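Local coordinates for putative ABC-transporter ATP-binding protein (Alicyclobacillus acidocaldarius, PDB 1Z47), which probably binds and hydrolyses ATP as the ATPase subunit of an ABC transporter thought to import sulfate, at residues T103-V108 with R125-L130; Q302-A307 with W316-D321; T14-G19 with S35-E40. All coordinates share one frame; numbering follows the deposited sequence.

Contact 1 (T103-V108 with R125-L130); sequences TVYDNV and RVRELL
V104 opens the contact by laying its CG1 methyl against CD2 of L130, 3.8 Å away. V104 is the first residue of the helical segment 104-108, for which T103 is the N-cap: T103 OG1 accepts from D106 N over 3.2 Å. The same turn is tied a second time by N107, whose ND2 reaches T103 O from above the carbonyl plane, so that this oxygen takes both the side chain and the backbone N-H of N107.

Y105 carries the largest share of the buried surface. With CG anti to the backbone N (chi1 180°), its ring is thrown across the gap between the helices and settles on V126: the CG1 methyl lies over one ring face in a CH-pi contact, 3.9 Å from the centroid and displaced toward CD1 and CE1. R127 runs out extended from CG to NE and brings its guanidinium to the same rim, where Y105 CE1 sits over one guanidinium face, 3.7 Å from R127 NH2. The two planes are inclined by 42°, too far from parallel for a flat stack.

One turn later V108 is directed toward the partner helix and spreads its two methyls. CG1 meets V126 CG1 at 4.0 Å and also touches L129 CD1, while CG2 touches L130 CD2, the methyl that V104 also meets. No hydrogen bond links the segments; the grip is apolar, with one arginine at its margin.

The axes of the two short helical segments come within 9.9 Å and cross at 113°, probably in the helical subdomain of the ABC ATPase, as in relatives. Helix 148-160 packs against the same valines through V154, which touches V104 and V108, and through A157 on V108, while R141 and A139 bond to the backbone of V104 and Y105.

Contact 2 (Q302-A307 with W316-D321); sequences QVVRSA and WIRTKD
W316, which has more surface buried here than any other residue of the two segments, lies alongside R305 in a beta hairpin made by strands 301-308 and 312-319. The hairpin is part of an antiparallel sheet in the C-terminal part of the chain, flanked by strands 342-347 and 324-330. The W316 ring and the guanidinium of R305 point the same way with planes only 6° apart, yet they are displaced: R305 NH2 comes to 3.9 Å from W316 CZ3, obliquely. R305 gets there with CG set between the backbone N and the carbonyl carbon (chi1 72°) and a bend at chi2. A307 also borders the indole, its CB methyl lying in the ring plane at the edge, 3.9 Å from W316 CZ3.

The backbone of W316 is equally engaged. W316 N lies almost on the line of the R305 C=O, 2.8 Å from R305 O. Its own carbonyl faces a classic beta bulge: W316 O takes a bond from V304 N (2.8 Å) and a weak one from R305 N (3.3 Å), so two residues of one strand stand opposite a single residue of the other. V304, second in buried area and nearly equalled by R318, turns its side chain toward the partner strand at the bulge; CB comes near W316 O, and CG2 lies 4.1 Å from R318 NH1.

Beyond the bulge Q302 and R318 form a hydrogen-bonded antiparallel pair, their N-H groups each donating to the other's carbonyl. V303 and I317 meet on the other face through their CG2 methyls at 3.7 Å.

R305 also donates from NH2 to E211 O of the second subunit, and E211 of that subunit packs on W316 and A307 as well. The chemistry thus places the hairpin face with R305, W316 and A307 in the subunit interface.

Contact 3 (T14-G19 with S35-E40); sequences TIEFVG and SFQIRE
Strands 15-17 and 35-38 run antiparallel, their short axes approaching to 4.7 Å, as neighbours in the antiparallel beta sheet of the ABC ATPase domain. A classic beta bulge opens the pairing, because T14 and I15 both face I38: I38 O takes T14 N and, weakly, I15 N, while I38 N returns a bond to I15 O at 2.8 Å. Farther along, F17 N donates to F36 O, lying in the carbonyl plane.

On the face carrying I15, I38, F17 and F36, the two phenylalanines form an offset stack, with centroids 4.6 Å apart and planes at 25°. F36 is turned toward its partner by a CG placed between the backbone N and the carbonyl carbon (chi1 56°). Its CZ then lies over one face of the F17 ring, 3.4 Å from F17 CG, and F17 CB in turn sits over the F36 face. I15 and I38 touch through their CB atoms. Helix 54-62 covers F17 with I57, L60 and I61, and L217 of strand 215-220 touches F36, so this face looks into the domain.

The opposite face bears E16 and Q37, side by side and pointing the same way. Where the first strand turns its corner, G19 N donates to S35 OG at 2.8 Å, with an N-H...O angle of 163°.

From the N terminus, contact 3 comes first: 14-19 meets 35-40 and closes a loop of 15 residues that holds six strand residues and no helix. Contact 1 follows, bringing 103-108 and 125-130 together across 16 residues, seven of them helical. Contact 2 is last and has the shortest loop, eight residues between 302-307 and 316-321. The three lie in series, none nesting in or crossing another. Contacts 1 and 3 both belong to the ABC ATPase part of the chain, their centres 32 Å apart, one joining helices and the other strands of a sheet. Contact 2 belongs to an antiparallel sheet in the C-terminal part, about 34 Å from contact 3 at the nearest atoms.

Contact 1 (T103-V108 with R125-L130)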
loop_
_atom_site.group_PDB
_atom_site.type_symbol
_atom_site.label_atom_id
_atom_site.label_comp_id
_atom_site.label_asym_id
_atom_site.label_seq_id
_atom_site.Cartn_x
_atom_site.Cartn_y
_atom_site.Cartn_z
ATOM N N THR B 103 32.466 2.966 -6.149
ATOM C CA THR B 103 32.036 1.639 -5.753
ATOM C C THR B 103 31.214 1.770 -4.462
ATOM O O THR B 103 31.174 2.821 -3.820
ATOM C CB THR B 103 33.221 0.727 -5.441
ATOM O OG1 THR B 103 34.025 1.332 -4.413
ATOM C CG2 THR B 103 34.051 0.468 -6.712
ATOM N N VAL B 104 30.551 0.682 -4.128
ATOM C CA VAL B 104 29.762 0.594 -2.934
ATOM C C VAL B 104 30.677 0.937 -1.767
ATOM O O VAL B 104 30.347 1.793 -0.934
ATOM C CB VAL B 104 29.205 -0.808 -2.814
ATOM C CG1 VAL B 104 28.626 -1.045 -1.402
ATOM C CG2 VAL B 104 28.121 -1.004 -3.909
ATOM N N TYR B 105 31.847 0.318 -1.728
ATOM C CA TYR B 105 32.790 0.587 -0.632
ATOM C C TYR B 105 33.072 2.079 -0.467
ATOM O O TYR B 105 33.066 2.625 0.649
ATOM C CB TYR B 105 34.123 -0.126 -0.882
ATOM C CG TYR B 105 35.153 0.112 0.211
ATOM C CD1 TYR B 105 35.413 -0.862 1.174
ATOM C CD2 TYR B 105 35.864 1.307 0.279
ATOM C CE1 TYR B 105 36.369 -0.656 2.181
ATOM C CE2 TYR B 105 36.811 1.526 1.274
ATOM C CZ TYR B 105 37.057 0.536 2.221
ATOM O OH TYR B 105 37.998 0.746 3.207
ATOM N N ASP B 106 33.349 2.747 -1.570
ATOM C CA ASP B 106 33.683 4.163 -1.482
ATOM C C ASP B 106 32.489 5.044 -1.183
ATOM O O ASP B 106 32.637 6.082 -0.536
ATOM C CB ASP B 106 34.405 4.613 -2.750
ATOM C CG ASP B 106 35.806 4.060 -2.827
ATOM O OD1 ASP B 106 36.324 3.619 -1.778
ATOM O OD2 ASP B 106 36.399 4.069 -3.919
ATOM N N ASN B 107 31.309 4.629 -1.639
ATOM C CA ASN B 107 30.094 5.388 -1.359
ATOM C C ASN B 107 29.874 5.401 0.145
ATOM O O ASN B 107 29.560 6.440 0.725
ATOM C CB ASN B 107 28.885 4.739 -2.021
ATOM C CG ASN B 107 28.488 5.431 -3.303
ATOM O OD1 ASN B 107 27.831 6.476 -3.279
ATOM N ND2 ASN B 107 28.895 4.863 -4.434
ATOM N N VAL B 108 30.053 4.234 0.765
ATOM C CA VAL B 108 29.862 4.075 2.205
ATOM C C VAL B 108 30.939 4.696 3.097
ATOM O O VAL B 108 30.642 5.096 4.218
ATOM C CB VAL B 108 29.722 2.577 2.581
ATOM C CG1 VAL B 108 29.818 2.392 4.088
ATOM C CG2 VAL B 108 28.382 2.050 2.084
ATOM N N ARG B 125 35.464 0.226 9.894
ATOM C CA ARG B 125 34.106 0.755 10.083
ATOM C C ARG B 125 33.286 0.377 8.845
ATOM O O ARG B 125 32.156 -0.115 8.943
ATOM C CB ARG B 125 34.174 2.280 10.183
ATOM C CG ARG B 125 33.292 2.986 11.222
ATOM C CD ARG B 125 31.797 2.950 10.956
ATOM N NE ARG B 125 31.109 1.979 11.810
ATOM C CZ ARG B 125 29.899 2.162 12.340
ATOM N NH1 ARG B 125 29.228 3.284 12.112
ATOM N NH2 ARG B 125 29.348 1.213 13.085
ATOM N N VAL B 126 33.869 0.618 7.673
ATOM C CA VAL B 126 33.179 0.316 6.416
ATOM C C VAL B 126 32.891 -1.160 6.263
ATOM O O VAL B 126 31.756 -1.556 5.971
ATOM C CB VAL B 126 33.982 0.830 5.219
ATOM C CG1 VAL B 126 33.324 0.378 3.879
ATOM C CG2 VAL B 126 34.066 2.342 5.308
ATOM N N ARG B 127 33.896 -1.994 6.492
ATOM C CA ARG B 127 33.691 -3.420 6.349
ATOM C C ARG B 127 32.642 -3.898 7.317
ATOM O O ARG B 127 31.887 -4.834 7.026
ATOM C CB ARG B 127 35.017 -4.165 6.544
ATOM C CG ARG B 127 36.045 -3.690 5.528
ATOM C CD ARG B 127 37.296 -4.539 5.456
ATOM N NE ARG B 127 38.256 -3.933 4.528
ATOM C CZ ARG B 127 38.076 -3.817 3.212
ATOM N NH1 ARG B 127 36.969 -4.275 2.633
ATOM N NH2 ARG B 127 39.003 -3.217 2.473
ATOM N N GLU B 128 32.592 -3.233 8.466
ATOM C CA GLU B 128 31.631 -3.550 9.507
ATOM C C GLU B 128 30.217 -3.347 8.958
ATOM O O GLU B 128 29.377 -4.231 9.042
ATOM C CB GLU B 128 31.844 -2.614 10.706
ATOM C CG GLU B 128 31.031 -2.977 11.950
ATOM C CD GLU B 128 30.832 -1.802 12.915
ATOM O OE1 GLU B 128 31.786 -1.020 13.157
ATOM O OE2 GLU B 128 29.705 -1.668 13.448
ATOM N N LEU B 129 29.969 -2.157 8.419
ATOM C CA LEU B 129 28.661 -1.817 7.873
ATOM C C LEU B 129 28.266 -2.711 6.697
ATOM O O LEU B 129 27.132 -3.193 6.625
ATOM C CB LEU B 129 28.645 -0.350 7.447
ATOM C CG LEU B 129 28.693 0.635 8.612
ATOM C CD1 LEU B 129 28.956 2.044 8.100
ATOM C CD2 LEU B 129 27.377 0.551 9.374
ATOM N N LEU B 130 29.206 -2.951 5.788
ATOM C CA LEU B 130 28.913 -3.779 4.617
ATOM C C LEU B 130 28.487 -5.203 4.969
ATOM O O LEU B 130 27.552 -5.736 4.367
ATOM C CB LEU B 130 30.113 -3.801 3.649
ATOM C CG LEU B 130 30.499 -2.457 3.018
ATOM C CD1 LEU B 130 31.671 -2.679 2.067
ATOM C CD2 LEU B 130 29.310 -1.844 2.269
#

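Contact 2 (Q302-A307 with W316-D321)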
loop_
_atom_site.group_PDB
_atom_site.type_symbol
_atom_site.label_atom_id
_atom_site.label_comp_id
_atom_site.label_asym_id
_atom_site.label_seq_id
_atom_site.Cartn_x
_atom_site.Cartn_y
_atom_site.Cartn_z
ATOM N N GLN B 302 -28.295 -4.358 1.014
ATOM C CA GLN B 302 -28.243 -5.304 -0.078
ATOM C C GLN B 302 -26.780 -5.324 -0.504
ATOM O O GLN B 302 -26.137 -4.279 -0.614
ATOM C CB GLN B 302 -29.149 -4.840 -1.220
ATOM C CG GLN B 302 -29.299 -5.851 -2.330
ATOM C CD GLN B 302 -30.357 -5.450 -3.337
ATOM O OE1 GLN B 302 -30.296 -4.368 -3.927
ATOM N NE2 GLN B 302 -31.335 -6.324 -3.544
ATOM N N VAL B 303 -26.254 -6.517 -0.728
ATOM C CA VAL B 303 -24.860 -6.666 -1.106
ATOM C C VAL B 303 -24.563 -6.191 -2.509
ATOM O O VAL B 303 -25.213 -6.601 -3.466
ATOM C CB VAL B 303 -24.428 -8.131 -0.972
ATOM C CG1 VAL B 303 -23.053 -8.338 -1.615
ATOM C CG2 VAL B 303 -24.422 -8.528 0.501
ATOM N N VAL B 304 -23.587 -5.303 -2.630
ATOM C CA VAL B 304 -23.198 -4.817 -3.934
ATOM C C VAL B 304 -22.227 -5.886 -4.425
ATOM O O VAL B 304 -22.386 -6.428 -5.511
ATOM C CB VAL B 304 -22.490 -3.451 -3.842
ATOM C CG1 VAL B 304 -22.118 -2.964 -5.227
ATOM C CG2 VAL B 304 -23.401 -2.443 -3.156
ATOM N N ARG B 305 -21.222 -6.196 -3.614
ATOM C CA ARG B 305 -20.284 -7.240 -3.995
ATOM C C ARG B 305 -19.275 -7.577 -2.917
ATOM O O ARG B 305 -19.225 -6.921 -1.873
ATOM C CB ARG B 305 -19.572 -6.895 -5.312
ATOM C CG ARG B 305 -18.570 -5.805 -5.248
ATOM C CD ARG B 305 -17.342 -6.222 -6.015
ATOM N NE ARG B 305 -16.231 -5.336 -5.711
ATOM C CZ ARG B 305 -14.956 -5.615 -5.969
ATOM N NH1 ARG B 305 -14.619 -6.768 -6.544
ATOM N NH2 ARG B 305 -14.020 -4.740 -5.636
ATOM N N SER B 306 -18.510 -8.640 -3.171
ATOM C CA SER B 306 -17.484 -9.120 -2.251
ATOM C C SER B 306 -16.160 -9.322 -2.989
ATOM O O SER B 306 -16.136 -9.469 -4.212
ATOM C CB SER B 306 -17.925 -10.443 -1.605
ATOM O OG SER B 306 -18.720 -10.246 -0.435
ATOM N N ALA B 307 -15.060 -9.298 -2.240
ATOM C CA ALA B 307 -13.728 -9.503 -2.807
ATOM C C ALA B 307 -12.900 -10.273 -1.783
ATOM O O ALA B 307 -12.770 -9.867 -0.635
ATOM C CB ALA B 307 -13.051 -8.153 -3.138
ATOM N N TRP B 316 -19.048 -5.121 0.325
ATOM C CA TRP B 316 -19.674 -3.807 0.234
ATOM C C TRP B 316 -21.196 -3.982 0.153
ATOM O O TRP B 316 -21.699 -4.766 -0.658
ATOM C CB TRP B 316 -19.167 -3.054 -1.000
ATOM C CG TRP B 316 -17.740 -2.572 -0.828
ATOM C CD1 TRP B 316 -17.326 -1.400 -0.248
ATOM C CD2 TRP B 316 -16.549 -3.300 -1.154
ATOM N NE1 TRP B 316 -15.948 -1.358 -0.187
ATOM C CE2 TRP B 316 -15.447 -2.514 -0.736
ATOM C CE3 TRP B 316 -16.305 -4.547 -1.749
ATOM C CZ2 TRP B 316 -14.117 -2.933 -0.900
ATOM C CZ3 TRP B 316 -14.980 -4.968 -1.912
ATOM C CH2 TRP B 316 -13.905 -4.157 -1.485
ATOM N N ILE B 317 -21.908 -3.257 1.008
ATOM C CA ILE B 317 -23.378 -3.300 1.049
ATOM C C ILE B 317 -23.989 -1.888 1.034
ATOM O O ILE B 317 -23.389 -0.929 1.537
ATOM C CB ILE B 317 -23.869 -4.026 2.312
ATOM C CG1 ILE B 317 -23.342 -3.306 3.549
ATOM C CG2 ILE B 317 -23.404 -5.496 2.280
ATOM C CD1 ILE B 317 -23.830 -3.856 4.870
ATOM N N ARG B 318 -25.181 -1.773 0.449
ATOM C CA ARG B 318 -25.893 -0.492 0.355
ATOM C C ARG B 318 -27.148 -0.546 1.199
ATOM O O ARG B 318 -28.021 -1.382 0.966
ATOM C CB ARG B 318 -26.309 -0.208 -1.082
ATOM C CG ARG B 318 -27.049 1.124 -1.269
ATOM C CD ARG B 318 -27.686 1.180 -2.650
ATOM N NE ARG B 318 -26.751 0.699 -3.661
ATOM C CZ ARG B 318 -25.699 1.390 -4.097
ATOM N NH1 ARG B 318 -24.890 0.868 -5.010
ATOM N NH2 ARG B 318 -25.474 2.616 -3.636
ATOM N N THR B 319 -27.230 0.336 2.182
ATOM C CA THR B 319 -28.395 0.399 3.054
ATOM C C THR B 319 -29.594 0.960 2.310
ATOM O O THR B 319 -29.487 1.419 1.171
ATOM C CB THR B 319 -28.147 1.315 4.238
ATOM O OG1 THR B 319 -28.016 2.668 3.774
ATOM C CG2 THR B 319 -26.904 0.910 4.939
ATOM N N LYS B 320 -30.740 0.924 2.974
ATOM C CA LYS B 320 -31.984 1.447 2.415
ATOM C C LYS B 320 -31.809 2.937 2.097
ATOM O O LYS B 320 -32.271 3.420 1.062
ATOM C CB LYS B 320 -33.116 1.256 3.430
ATOM C CG LYS B 320 -32.931 2.057 4.725
ATOM C CD LYS B 320 -31.651 1.662 5.458
ATOM C CE LYS B 320 -31.272 2.677 6.521
ATOM N NZ LYS B 320 -30.135 2.176 7.340
ATOM N N ASP B 321 -31.121 3.639 2.992
ATOM C CA ASP B 321 -30.847 5.069 2.874
ATOM C C ASP B 321 -29.744 5.399 1.848
ATOM O O ASP B 321 -29.377 6.558 1.665
ATOM C CB ASP B 321 -30.470 5.620 4.257
ATOM C CG ASP B 321 -30.215 7.118 4.245
ATOM O OD1 ASP B 321 -29.071 7.523 3.925
ATOM O OD2 ASP B 321 -31.156 7.893 4.544
#

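Contact 3 (T14-G19 with S35-E40)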
loop_
_atom_site.group_PDB
_atom_site.type_symbol
_atom_site.label_atom_id
_atom_site.label_comp_id
_atom_site.label_asym_id
_atom_site.label_seq_id
_atom_site.Cartn_x
_atom_site.Cartn_y
_atom_site.Cartn_z
ATOM N N THR B 14 15.645 12.190 21.993
ATOM C CA THR B 14 16.865 12.899 21.513
ATOM C C THR B 14 16.444 14.102 20.676
ATOM O O THR B 14 17.284 14.891 20.271
ATOM C CB THR B 14 17.742 11.976 20.618
ATOM O OG1 THR B 14 17.401 10.604 20.862
ATOM C CG2 THR B 14 19.229 12.183 20.916
ATOM N N ILE B 15 15.145 14.236 20.403
ATOM C CA ILE B 15 14.668 15.354 19.587
ATOM C C ILE B 15 13.497 16.093 20.224
ATOM O O ILE B 15 12.606 15.476 20.814
ATOM C CB ILE B 15 14.206 14.884 18.175
ATOM C CG1 ILE B 15 15.258 13.964 17.543
ATOM C CG2 ILE B 15 13.998 16.099 17.280
ATOM C CD1 ILE B 15 14.892 13.482 16.139
ATOM N N GLU B 16 13.492 17.416 20.103
ATOM C CA GLU B 16 12.394 18.186 20.673
ATOM C C GLU B 16 12.103 19.462 19.918
ATOM O O GLU B 16 13.007 20.199 19.506
ATOM C CB GLU B 16 12.649 18.512 22.157
ATOM C CG GLU B 16 11.489 19.293 22.808
ATOM C CD GLU B 16 11.600 19.409 24.332
ATOM O OE1 GLU B 16 10.691 20.020 24.942
ATOM O OE2 GLU B 16 12.579 18.895 24.922
ATOM N N PHE B 17 10.819 19.703 19.692
ATOM C CA PHE B 17 10.407 20.925 19.027
ATOM C C PHE B 17 9.752 21.786 20.106
ATOM O O PHE B 17 8.952 21.293 20.894
ATOM C CB PHE B 17 9.393 20.638 17.899
ATOM C CG PHE B 17 10.030 20.376 16.553
ATOM C CD1 PHE B 17 9.384 20.763 15.379
ATOM C CD2 PHE B 17 11.263 19.733 16.459
ATOM C CE1 PHE B 17 9.955 20.515 14.127
ATOM C CE2 PHE B 17 11.844 19.480 15.214
ATOM C CZ PHE B 17 11.189 19.870 14.047
ATOM N N VAL B 18 10.104 23.062 20.134
ATOM C CA VAL B 18 9.540 23.989 21.114
ATOM C C VAL B 18 8.826 25.107 20.372
ATOM O O VAL B 18 9.468 26.002 19.813
ATOM C CB VAL B 18 10.645 24.601 22.012
ATOM C CG1 VAL B 18 10.025 25.597 23.007
ATOM C CG2 VAL B 18 11.366 23.495 22.755
ATOM N N GLY B 19 7.497 25.028 20.350
ATOM C CA GLY B 19 6.698 26.040 19.681
ATOM C C GLY B 19 7.244 26.393 18.313
ATOM O O GLY B 19 7.368 27.567 17.966
ATOM N N SER B 35 5.011 21.255 19.141
ATOM C CA SER B 35 5.910 20.850 20.216
ATOM C C SER B 35 5.752 19.359 20.500
ATOM O O SER B 35 4.638 18.854 20.611
ATOM C CB SER B 35 5.619 21.638 21.498
ATOM O OG SER B 35 5.848 23.019 21.292
ATOM N N PHE B 36 6.867 18.646 20.604
ATOM C CA PHE B 36 6.825 17.223 20.896
ATOM C C PHE B 36 8.196 16.800 21.366
ATOM O O PHE B 36 9.181 17.504 21.164
ATOM C CB PHE B 36 6.426 16.402 19.651
ATOM C CG PHE B 36 7.308 16.634 18.446
ATOM C CD1 PHE B 36 8.587 16.085 18.382
ATOM C CD2 PHE B 36 6.868 17.424 17.385
ATOM C CE1 PHE B 36 9.417 16.320 17.277
ATOM C CE2 PHE B 36 7.686 17.667 16.273
ATOM C CZ PHE B 36 8.967 17.112 16.220
ATOM N N GLN B 37 8.255 15.640 21.993
ATOM C CA GLN B 37 9.521 15.125 22.471
ATOM C C GLN B 37 9.657 13.686 22.015
ATOM O O GLN B 37 8.822 12.841 22.354
ATOM C CB GLN B 37 9.577 15.163 23.995
ATOM C CG GLN B 37 9.186 16.489 24.624
ATOM C CD GLN B 37 9.489 16.512 26.112
ATOM O OE1 GLN B 37 10.641 16.678 26.519
ATOM N NE2 GLN B 37 8.461 16.326 26.931
ATOM N N ILE B 38 10.707 13.409 21.249
ATOM C CA ILE B 38 10.964 12.052 20.780
ATOM C C ILE B 38 12.044 11.435 21.679
ATOM O O ILE B 38 13.077 12.058 21.939
ATOM C CB ILE B 38 11.425 12.063 19.300
ATOM C CG1 ILE B 38 10.235 12.441 18.400
ATOM C CG2 ILE B 38 11.966 10.704 18.904
ATOM C CD1 ILE B 38 10.592 12.606 16.926
ATOM N N ARG B 39 11.788 10.219 22.155
ATOM C CA ARG B 39 12.717 9.509 23.037
ATOM C C ARG B 39 13.960 8.941 22.329
ATOM O O ARG B 39 13.953 8.665 21.118
ATOM C CB ARG B 39 11.980 8.371 23.750
ATOM C CG ARG B 39 10.625 8.775 24.340
ATOM C CD ARG B 39 9.964 7.622 25.091
ATOM N NE ARG B 39 10.514 7.459 26.439
ATOM C CZ ARG B 39 10.234 6.445 27.254
ATOM N NH1 ARG B 39 10.787 6.394 28.457
ATOM N NH2 ARG B 39 9.412 5.474 26.866
ATOM N N GLU B 40 15.034 8.762 23.095
ATOM C CA GLU B 40 16.267 8.219 22.537
ATOM C C GLU B 40 16.072 6.770 22.072
ATOM O O GLU B 40 15.463 5.941 22.773
ATOM C CB GLU B 40 17.405 8.311 23.577
ATOM C CG GLU B 40 17.828 9.759 23.897
ATOM C CD GLU B 40 18.975 9.870 24.913
ATOM O OE1 GLU B 40 20.117 9.451 24.604
ATOM O OE2 GLU B 40 18.732 10.388 26.026
#